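Local coordinates for putative sugar binding protein (Salmonella enterica subsp. enterica serovar Typhimurium, PDB 3KNZ) that probably binds sugar phosphates or related carbohydrate derivatives through SIS-type domains, at residues E29-T34 against S190-M195. Numbering follows the deposited sequence.
Sequences EMLTQT and SLLLRM
Helix 15-32, which precedes the first parallel sheet of this SIS-family protein, meets helix 185-215, which lies in the chain between its two parallel sheets, where Leu-31 reaches Leu-192 and Met-195, one turn apart on the second helix. Leu-31 carries its side of the apolar contact alone. Its CD2 lies 3.7 Å from SE of Met-195, a selenomethionine, and 3.9 Å from CD2 of Leu-192, so a single methyl bears on both residues. The other methyl, CD1, lies 4.1 Å from CB of Met-195 and equally far from the carbonyl O of Leu-192. The two leucine side chains point in opposite senses and overlap side by side through their CD2 methyls. With CG beside the backbone N (chi1 -71°), Met-195 directs its CB toward Leu-31, and the extended chain carries SE past CD2. Within 29-34, the carbonyl O of Glu-29 accepts from both N and OG1 of Thr-32, the hydroxyl at 3.0 Å, from the same face of its plane. Around this contact, Leu-31 also packs on Glu-196 and Phe-199 farther along helix 185-215, whereas Met-195 continues onto Leu-174 of helix 161-179 and Phe-71 of helix 59-76.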
loop_
_atom_site.group_PDB
_atom_site.type_symbol
_atom_site.label_atom_id
_atom_site.label_comp_id
_atom_site.label_asym_id
_atom_site.label_seq_id
_atom_site.Cartn_x
_atom_site.Cartn_y
_atom_site.Cartn_z
ATOM N N GLU A 29 25.524 8.164 17.646
ATOM C CA GLU A 29 25.590 9.611 17.853
ATOM C C GLU A 29 24.203 10.220 18.033
ATOM O O GLU A 29 24.009 11.086 18.879
ATOM C CB GLU A 29 26.296 10.286 16.675
ATOM C CG GLU A 29 27.793 10.019 16.628
ATOM C CD GLU A 29 28.419 10.360 15.286
ATOM O OE1 GLU A 29 27.665 10.545 14.304
ATOM O OE2 GLU A 29 29.667 10.414 15.208
HETATM N N MSE A 30 23.236 9.761 17.246
HETATM C CA MSE A 30 21.880 10.303 17.318
HETATM C C MSE A 30 21.229 10.095 18.678
HETATM O O MSE A 30 20.402 10.906 19.091
HETATM C CB MSE A 30 20.996 9.713 16.219
HETATM C CG MSE A 30 21.337 10.222 14.835
HETATM SE SE MSE A 30 20.124 9.546 13.495
HETATM C CE MSE A 30 18.443 10.262 14.163
ATOM N N LEU A 31 21.601 9.016 19.367
ATOM C CA LEU A 31 21.048 8.723 20.689
ATOM C C LEU A 31 21.464 9.740 21.746
ATOM O O LEU A 31 20.740 9.958 22.714
ATOM C CB LEU A 31 21.498 7.346 21.177
ATOM C CG LEU A 31 21.036 6.133 20.383
ATOM C CD1 LEU A 31 21.567 4.863 21.043
ATOM C CD2 LEU A 31 19.522 6.124 20.306
ATOM N N THR A 32 22.626 10.358 21.568
ATOM C CA THR A 32 23.147 11.292 22.559
ATOM C C THR A 32 22.884 12.762 22.207
ATOM O O THR A 32 23.256 13.651 22.970
ATOM C CB THR A 32 24.661 11.072 22.749
ATOM O OG1 THR A 32 25.363 11.498 21.574
ATOM C CG2 THR A 32 24.950 9.587 23.009
ATOM N N GLN A 33 22.244 13.015 21.065
ATOM C CA GLN A 33 21.937 14.387 20.646
ATOM C C GLN A 33 20.697 14.921 21.358
ATOM O O GLN A 33 19.712 14.197 21.521
ATOM C CB GLN A 33 21.679 14.456 19.134
ATOM C CG GLN A 33 22.878 14.150 18.237
ATOM C CD GLN A 33 22.517 14.139 16.747
ATOM O OE1 GLN A 33 21.364 14.351 16.368
ATOM N NE2 GLN A 33 23.507 13.891 15.900
ATOM N N THR A 34 20.749 16.179 21.789
ATOM C CA THR A 34 19.581 16.823 22.382
ATOM C C THR A 34 18.769 17.314 21.195
ATOM O O THR A 34 19.267 18.057 20.344
ATOM C CB THR A 34 19.937 18.018 23.266
ATOM O OG1 THR A 34 20.621 18.995 22.474
ATOM C CG2 THR A 34 20.814 17.582 24.442
ATOM N N SER A 190 16.273 2.544 29.536
ATOM C CA SER A 190 16.174 1.167 29.075
ATOM C C SER A 190 16.040 1.087 27.555
ATOM O O SER A 190 16.678 0.252 26.909
ATOM C CB SER A 190 14.985 0.470 29.736
ATOM O OG SER A 190 14.923 -0.890 29.350
ATOM N N LEU A 191 15.198 1.945 26.988
ATOM C CA LEU A 191 15.017 1.975 25.539
ATOM C C LEU A 191 16.321 2.377 24.842
ATOM O O LEU A 191 16.658 1.837 23.789
ATOM C CB LEU A 191 13.853 2.909 25.159
ATOM C CG LEU A 191 12.453 2.336 25.432
ATOM C CD1 LEU A 191 11.379 3.404 25.571
ATOM C CD2 LEU A 191 12.089 1.325 24.340
ATOM N N LEU A 192 17.068 3.303 25.443
ATOM C CA LEU A 192 18.333 3.739 24.855
ATOM C C LEU A 192 19.365 2.610 24.934
ATOM O O LEU A 192 20.099 2.386 23.967
ATOM C CB LEU A 192 18.839 5.044 25.492
ATOM C CG LEU A 192 17.969 6.290 25.225
ATOM C CD1 LEU A 192 18.568 7.528 25.887
ATOM C CD2 LEU A 192 17.758 6.547 23.730
ATOM N N LEU A 193 19.426 1.905 26.068
ATOM C CA LEU A 193 20.296 0.725 26.189
ATOM C C LEU A 193 20.047 -0.225 25.026
ATOM O O LEU A 193 20.972 -0.624 24.311
ATOM C CB LEU A 193 20.017 -0.050 27.477
ATOM C CG LEU A 193 20.969 0.066 28.655
ATOM C CD1 LEU A 193 20.357 -0.488 29.950
ATOM C CD2 LEU A 193 22.230 -0.685 28.296
ATOM N N ARG A 194 18.782 -0.594 24.855
ATOM C CA ARG A 194 18.395 -1.520 23.809
ATOM C C ARG A 194 18.824 -1.039 22.428
ATOM O O ARG A 194 19.417 -1.800 21.665
ATOM C CB ARG A 194 16.891 -1.792 23.862
ATOM C CG ARG A 194 16.471 -2.615 25.081
ATOM C CD ARG A 194 15.159 -3.320 24.816
ATOM N NE ARG A 194 13.982 -2.502 25.063
ATOM C CZ ARG A 194 12.844 -2.591 24.379
ATOM N NH1 ARG A 194 12.735 -3.385 23.317
ATOM N NH2 ARG A 194 11.829 -1.814 24.720
HETATM N N MSE A 195 18.541 0.223 22.117
HETATM C CA MSE A 195 18.924 0.786 20.824
HETATM C C MSE A 195 20.428 0.706 20.664
HETATM O O MSE A 195 20.928 0.273 19.628
HETATM C CB MSE A 195 18.457 2.238 20.689
HETATM C CG MSE A 195 16.947 2.391 20.526
HETATM SE SE MSE A 195 16.401 4.242 20.614
HETATM C CE MSE A 195 14.487 4.025 20.489
#